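Local coordinates for protein 3-dehydroquinate dehydratase (Clostridium difficile, PDB 4H3D) that catalyses the cis-dehydration of 3-dehydroquinate to 3-dehydroshikimate through an imine formed with an active-site lysine, the third step of the chorismate pathway, at residues M123-I128 with Q166-D171; E130-A135 with V140-S145. One frame throughout, in Å; residues are numbered along the deposited sequence. Where two conformers were deposited one is given.

Contact 1 (M123-I128 with Q166-D171)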
loop_
_atom_site.group_PDB
_atom_site.type_symbol
_atom_site.label_atom_id
_atom_site.label_comp_id
_atom_site.label_asym_id
_atom_site.label_seq_id
_atom_site.Cartn_x
_atom_site.Cartn_y
_atom_site.Cartn_z
ATOM N N MET B 123 -13.948 -19.868 -20.122
ATOM C CA MET B 123 -15.080 -20.255 -20.973
ATOM C C MET B 123 -14.604 -20.816 -22.319
ATOM O O MET B 123 -15.345 -21.520 -22.998
ATOM C CB MET B 123 -16.023 -19.065 -21.189
ATOM C CG MET B 123 -16.744 -18.643 -19.931
ATOM S SD MET B 123 -17.872 -19.910 -19.336
ATOM C CE MET B 123 -19.028 -19.990 -20.694
ATOM N N GLY B 124 -13.366 -20.505 -22.695
ATOM C CA GLY B 124 -12.779 -21.033 -23.935
ATOM C C GLY B 124 -12.878 -20.114 -25.133
ATOM O O GLY B 124 -13.720 -19.223 -25.178
ATOM N N ASP B 125 -12.030 -20.374 -26.121
ATOM C CA ASP B 125 -11.943 -19.541 -27.321
ATOM C C ASP B 125 -13.246 -19.373 -28.105
ATOM O O ASP B 125 -13.514 -18.285 -28.633
ATOM C CB ASP B 125 -10.873 -20.082 -28.275
ATOM C CG ASP B 125 -9.466 -20.024 -27.687
ATOM O OD1 ASP B 125 -9.222 -19.225 -26.756
ATOM O OD2 ASP B 125 -8.591 -20.795 -28.173
ATOM N N GLU B 126 -14.047 -20.434 -28.184
ATOM C CA GLU B 126 -15.296 -20.378 -28.950
ATOM C C GLU B 126 -16.239 -19.336 -28.364
ATOM O O GLU B 126 -16.733 -18.468 -29.076
ATOM C CB GLU B 126 -15.982 -21.754 -29.018
ATOM C CG GLU B 126 -17.234 -21.784 -29.901
ATOM C CD GLU B 126 -17.760 -23.192 -30.163
ATOM O OE1 GLU B 126 -17.442 -24.119 -29.390
ATOM O OE2 GLU B 126 -18.497 -23.367 -31.150
ATOM N N VAL B 127 -16.470 -19.423 -27.061
ATOM C CA VAL B 127 -17.358 -18.494 -26.372
ATOM C C VAL B 127 -16.783 -17.080 -26.418
ATOM O O VAL B 127 -17.470 -16.128 -26.814
ATOM C CB VAL B 127 -17.568 -18.900 -24.899
ATOM C CG1 VAL B 127 -18.151 -17.747 -24.092
ATOM C CG2 VAL B 127 -18.434 -20.142 -24.829
ATOM N N ILE B 128 -15.517 -16.961 -26.041
ATOM C CA ILE B 128 -14.819 -15.670 -26.018
ATOM C C ILE B 128 -14.817 -14.983 -27.376
ATOM O O ILE B 128 -15.141 -13.806 -27.467
ATOM C CB ILE B 128 -13.387 -15.816 -25.534
ATOM C CG1 ILE B 128 -13.365 -16.239 -24.055
ATOM C CG2 ILE B 128 -12.652 -14.500 -25.680
ATOM C CD1 ILE B 128 -12.017 -16.722 -23.591
ATOM N N GLN B 166 -4.713 -10.555 -24.067
ATOM C CA GLN B 166 -4.477 -9.568 -25.137
ATOM C C GLN B 166 -4.703 -10.200 -26.505
ATOM O O GLN B 166 -5.355 -9.602 -27.382
ATOM C CB GLN B 166 -3.063 -8.994 -25.079
ATOM C CG GLN B 166 -2.827 -8.052 -23.939
ATOM C CD GLN B 166 -1.498 -7.306 -24.068
ATOM O OE1 GLN B 166 -1.371 -6.176 -23.619
ATOM N NE2 GLN B 166 -0.511 -7.944 -24.699
ATOM N N GLU B 167 -4.172 -11.408 -26.697
ATOM C CA GLU B 167 -4.312 -12.109 -27.976
ATOM C C GLU B 167 -5.778 -12.371 -28.321
ATOM O O GLU B 167 -6.151 -12.365 -29.494
ATOM C CB GLU B 167 -3.518 -13.428 -27.977
ATOM C CG GLU B 167 -2.005 -13.244 -27.895
ATOM C CD GLU B 167 -1.253 -14.560 -27.645
ATOM O OE1 GLU B 167 -1.902 -15.645 -27.636
ATOM O OE2 GLU B 167 -0.015 -14.504 -27.442
ATOM N N LEU B 168 -6.601 -12.589 -27.301
ATOM C CA LEU B 168 -8.027 -12.834 -27.492
ATOM C C LEU B 168 -8.837 -11.537 -27.696
ATOM O O LEU B 168 -10.040 -11.571 -27.881
ATOM C CB LEU B 168 -8.585 -13.650 -26.332
ATOM C CG LEU B 168 -8.186 -15.126 -26.342
ATOM C CD1 LEU B 168 -8.510 -15.802 -24.996
ATOM C CD2 LEU B 168 -8.845 -15.878 -27.510
ATOM N N GLY B 169 -8.163 -10.404 -27.679
ATOM C CA GLY B 169 -8.831 -9.128 -27.916
ATOM C C GLY B 169 -9.392 -8.431 -26.694
ATOM O O GLY B 169 -10.206 -7.516 -26.834
ATOM N N ALA B 170 -8.988 -8.832 -25.487
ATOM C CA ALA B 170 -9.466 -8.102 -24.303
ATOM C C ALA B 170 -8.986 -6.659 -24.390
ATOM O O ALA B 170 -7.843 -6.410 -24.735
ATOM C CB ALA B 170 -8.933 -8.721 -23.021
ATOM N N ASP B 171 -9.863 -5.712 -24.098
ATOM C CA ASP B 171 -9.439 -4.340 -23.985
ATOM C C ASP B 171 -8.699 -4.196 -22.650
ATOM O O ASP B 171 -7.778 -3.385 -22.533
ATOM C CB ASP B 171 -10.651 -3.408 -24.020
ATOM C CG ASP B 171 -11.384 -3.465 -25.345
ATOM O OD1 ASP B 171 -10.913 -2.833 -26.307
ATOM O OD2 ASP B 171 -12.443 -4.126 -25.416
#
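Leu-168 reaches from the end of helix 155-167 to the first turn of helix 125-137, where its two methyls meet Ile-128 and Asp-125. Its CG stands anti to the carbonyl carbon, chi1 -74°, and chi2 is extended at 167°, carrying the forked end across. The CD1 branch meets the tip of Ile-128, with Leu-168 CD1 3.9 Å from Ile-128 CD1. Leu-168 CD2 lies 3.5 Å from Asp-125 OD1, well off the plane of the carboxylate; CD1 also comes within 3.9 Å of this oxygen. Both side chains of helix 125-137 run at about a right angle to Leu-168.

The side chain of Ile-128 sets out toward Leu-168. Its CG1 is also anti to the carbonyl carbon, chi1 -66°, and the extended chi2 puts CD1 at the contact; Ile-128 CG2 lies beside the base of the leucine side chain, 4.2 Å from Leu-168 CB. The Ile-128 end is buried and wholly apolar. The Asp-125 end is exposed, and no hydrogen bond crosses between the segments. The carboxylate meets the leucine by van der Waals contact; its oxygens are hydrogen-bonded to residues next to the segments. Asp-125 OD1 also has a weak, long ion pair with Arg-164 of helix 155-167.

Gly-124 is the N-cap of helix 125-137, and its O accepts the N-H of Ile-128 at an N to O distance of 3.0 Å. Gly-169 has positive phi and closes helix 155-167 in a Schellman motif; its N lies 2.9 Å from Gln-166 O. Leu-168 stands just before this glycine. This is packing between successive outer helices of a TIM barrel, joining the start of one to the C-terminal cap of the next over the strand between them.

Contact 2 (E130-A135 with V140-S145); sequences EVVNFA and VKVIIS
Ala-135 and Val-142 form the tight part of this contact, with Ala-135 CB 3.5 Å from Val-142 CG2. The small methyl points at the strand and lets the helix come close there. Ala-135 CB is also 3.9 Å from Val-140 CB. The backbone closes the same end: Val-140 N donates to Ala-135 O at 2.9 Å, with an N-H...O angle of 165°. The donor sits above the carbonyl plane.

Toward Ile-144 the packing is looser. Val-132 CG2 lies 3.9 Å from Val-142 CG1, and Val-132 CG2 is 4.2 Å from Ile-144 CD1. Val-142 serves both ends through its two branches. Its CG1 is anti to the backbone N, chi1 179°, which turns that methyl to Val-132 and leaves CG2 for Ala-135.

All five touching residues are buried. The far side of the helix is different: Asn-133 points away from the strand and is exposed. Glu-130 and the partly exposed Phe-134 both engage Lys-106 of helix 98-110, by a salt bridge and a cation-pi contact.

The axes of the segments 130-135 and 141-145 run roughly antiparallel, at 156°, and approach to 8.5 Å. This is the return from helix to strand in a right-handed beta-alpha-beta crossover, 116-120, 125-137 and 141-148, the repeating unit of the TIM barrel.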
loop_
_atom_site.group_PDB
_atom_site.type_symbol
_atom_site.label_atom_id
_atom_site.label_comp_id
_atom_site.label_asym_id
_atom_site.label_seq_id
_atom_site.Cartn_x
_atom_site.Cartn_y
_atom_site.Cartn_z
ATOM N N GLU B 130 -16.858 -15.320 -29.841
ATOM C CA GLU B 130 -18.207 -14.871 -30.168
ATOM C C GLU B 130 -18.614 -13.628 -29.377
ATOM O O GLU B 130 -19.095 -12.644 -29.960
ATOM C CB GLU B 130 -19.241 -15.990 -29.972
ATOM C CG GLU B 130 -20.637 -15.581 -30.456
ATOM C CD GLU B 130 -21.680 -16.688 -30.371
ATOM O OE1 GLU B 130 -21.344 -17.841 -30.035
ATOM O OE2 GLU B 130 -22.858 -16.390 -30.665
ATOM N N VAL B 131 -18.406 -13.659 -28.063
ATOM C CA VAL B 131 -18.810 -12.547 -27.214
ATOM C C VAL B 131 -17.935 -11.306 -27.425
ATOM O O VAL B 131 -18.449 -10.188 -27.454
ATOM C CB VAL B 131 -18.827 -12.935 -25.730
ATOM C CG1 VAL B 131 -19.300 -11.766 -24.892
ATOM C CG2 VAL B 131 -19.738 -14.155 -25.524
ATOM N N VAL B 132 -16.628 -11.492 -27.576
ATOM C CA VAL B 132 -15.741 -10.337 -27.784
ATOM C C VAL B 132 -16.024 -9.636 -29.115
ATOM O O VAL B 132 -16.149 -8.419 -29.159
ATOM C CB VAL B 132 -14.253 -10.713 -27.712
ATOM C CG1 VAL B 132 -13.387 -9.547 -28.188
ATOM C CG2 VAL B 132 -13.884 -11.097 -26.320
ATOM N N ASN B 133 -16.145 -10.403 -30.191
ATOM C CA ASN B 133 -16.398 -9.817 -31.497
ATOM C C ASN B 133 -17.713 -9.051 -31.514
ATOM O O ASN B 133 -17.791 -7.956 -32.069
ATOM C CB ASN B 133 -16.377 -10.883 -32.604
ATOM C CG ASN B 133 -14.973 -11.359 -32.936
ATOM O OD1 ASN B 133 -13.992 -10.617 -32.770
ATOM N ND2 ASN B 133 -14.865 -12.604 -33.430
ATOM N N PHE B 134 -18.737 -9.600 -30.866
ATOM C CA PHE B 134 -20.022 -8.939 -30.840
ATOM C C PHE B 134 -19.986 -7.665 -29.997
ATOM O O PHE B 134 -20.535 -6.631 -30.402
ATOM C CB PHE B 134 -21.133 -9.862 -30.357
ATOM C CG PHE B 134 -22.472 -9.274 -30.531
ATOM C CD1 PHE B 134 -23.071 -9.264 -31.786
ATOM C CD2 PHE B 134 -23.120 -8.661 -29.476
ATOM C CE1 PHE B 134 -24.303 -8.692 -31.967
ATOM C CE2 PHE B 134 -24.368 -8.081 -29.656
ATOM C CZ PHE B 134 -24.955 -8.095 -30.896
ATOM N N ALA B 135 -19.367 -7.742 -28.822
ATOM C CA ALA B 135 -19.206 -6.579 -27.974
ATOM C C ALA B 135 -18.514 -5.469 -28.753
ATOM O O ALA B 135 -18.949 -4.317 -28.715
ATOM C CB ALA B 135 -18.399 -6.929 -26.692
ATOM N N VAL B 140 -18.640 -1.892 -27.146
ATOM C CA VAL B 140 -18.576 -2.257 -25.757
ATOM C C VAL B 140 -17.153 -2.745 -25.481
ATOM O O VAL B 140 -16.611 -3.515 -26.261
ATOM C CB VAL B 140 -19.588 -3.377 -25.444
ATOM C CG1 VAL B 140 -19.428 -3.894 -23.976
ATOM C CG2 VAL B 140 -20.985 -2.889 -25.708
ATOM N N LYS B 141 -16.549 -2.276 -24.387
ATOM C CA LYS B 141 -15.208 -2.701 -24.003
ATOM C C LYS B 141 -15.249 -4.037 -23.270
ATOM O O LYS B 141 -16.216 -4.367 -22.579
ATOM C CB LYS B 141 -14.520 -1.638 -23.142
ATOM C CG LYS B 141 -14.473 -0.272 -23.775
ATOM C CD LYS B 141 -13.795 -0.265 -25.144
ATOM C CE LYS B 141 -13.769 1.152 -25.701
ATOM N NZ LYS B 141 -13.278 1.202 -27.096
ATOM N N VAL B 142 -14.191 -4.821 -23.413
ATOM C CA VAL B 142 -14.204 -6.137 -22.820
ATOM C C VAL B 142 -13.065 -6.376 -21.852
ATOM O O VAL B 142 -11.904 -6.106 -22.147
ATOM C CB VAL B 142 -14.174 -7.234 -23.898
ATOM C CG1 VAL B 142 -14.169 -8.653 -23.251
ATOM C CG2 VAL B 142 -15.384 -7.089 -24.827
ATOM N N ILE B 143 -13.441 -6.845 -20.676
ATOM C CA ILE B 143 -12.508 -7.324 -19.685
ATOM C C ILE B 143 -12.540 -8.849 -19.859
ATOM O O ILE B 143 -13.622 -9.428 -19.900
ATOM C CB ILE B 143 -12.987 -7.003 -18.231
ATOM C CG1 ILE B 143 -12.813 -5.525 -17.907
ATOM C CG2 ILE B 143 -12.209 -7.826 -17.209
ATOM C CD1 ILE B 143 -13.367 -5.142 -16.541
ATOM N N ILE B 144 -11.382 -9.486 -20.046
ATOM C CA ILE B 144 -11.332 -10.948 -20.032
ATOM C C ILE B 144 -10.685 -11.250 -18.688
ATOM O O ILE B 144 -9.616 -10.747 -18.389
ATOM C CB ILE B 144 -10.547 -11.547 -21.194
ATOM C CG1 ILE B 144 -11.212 -11.171 -22.520
ATOM C CG2 ILE B 144 -10.435 -13.077 -21.025
ATOM C CD1 ILE B 144 -10.536 -11.768 -23.797
ATOM N N SER B 145 -11.355 -12.024 -17.860
ATOM C CA SER B 145 -10.863 -12.268 -16.518
ATOM C C SER B 145 -10.516 -13.713 -16.225
ATOM O O SER B 145 -11.005 -14.641 -16.877
ATOM C CB SER B 145 -11.909 -11.796 -15.494
ATOM O OG SER B 145 -13.092 -12.580 -15.568
#

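Helix 125-137 serves both contacts: its first turn takes part in contact 1 and its later turns in contact 2. The contact centres are 7 Å apart. Ile-144 of contact 2 packs on segment 166-171, with Ile-144 CD1 3.7 Å from Leu-168 CB and Ile-144 CG1 3.4 Å from Ala-170 CB. A probable hydrogen bond adds a polar link, Asp-171 OD2 to Val-142 N at 2.7 Å. Contact 2 lies nearer the catalytic centre. The side chain of Ile-144 is about 7 Å from that of the Schiff-base Lys-174 and about 11 Å from the bound ligand. In contact 1, the Ile-128 side chain is about 12 Å from that of His-147.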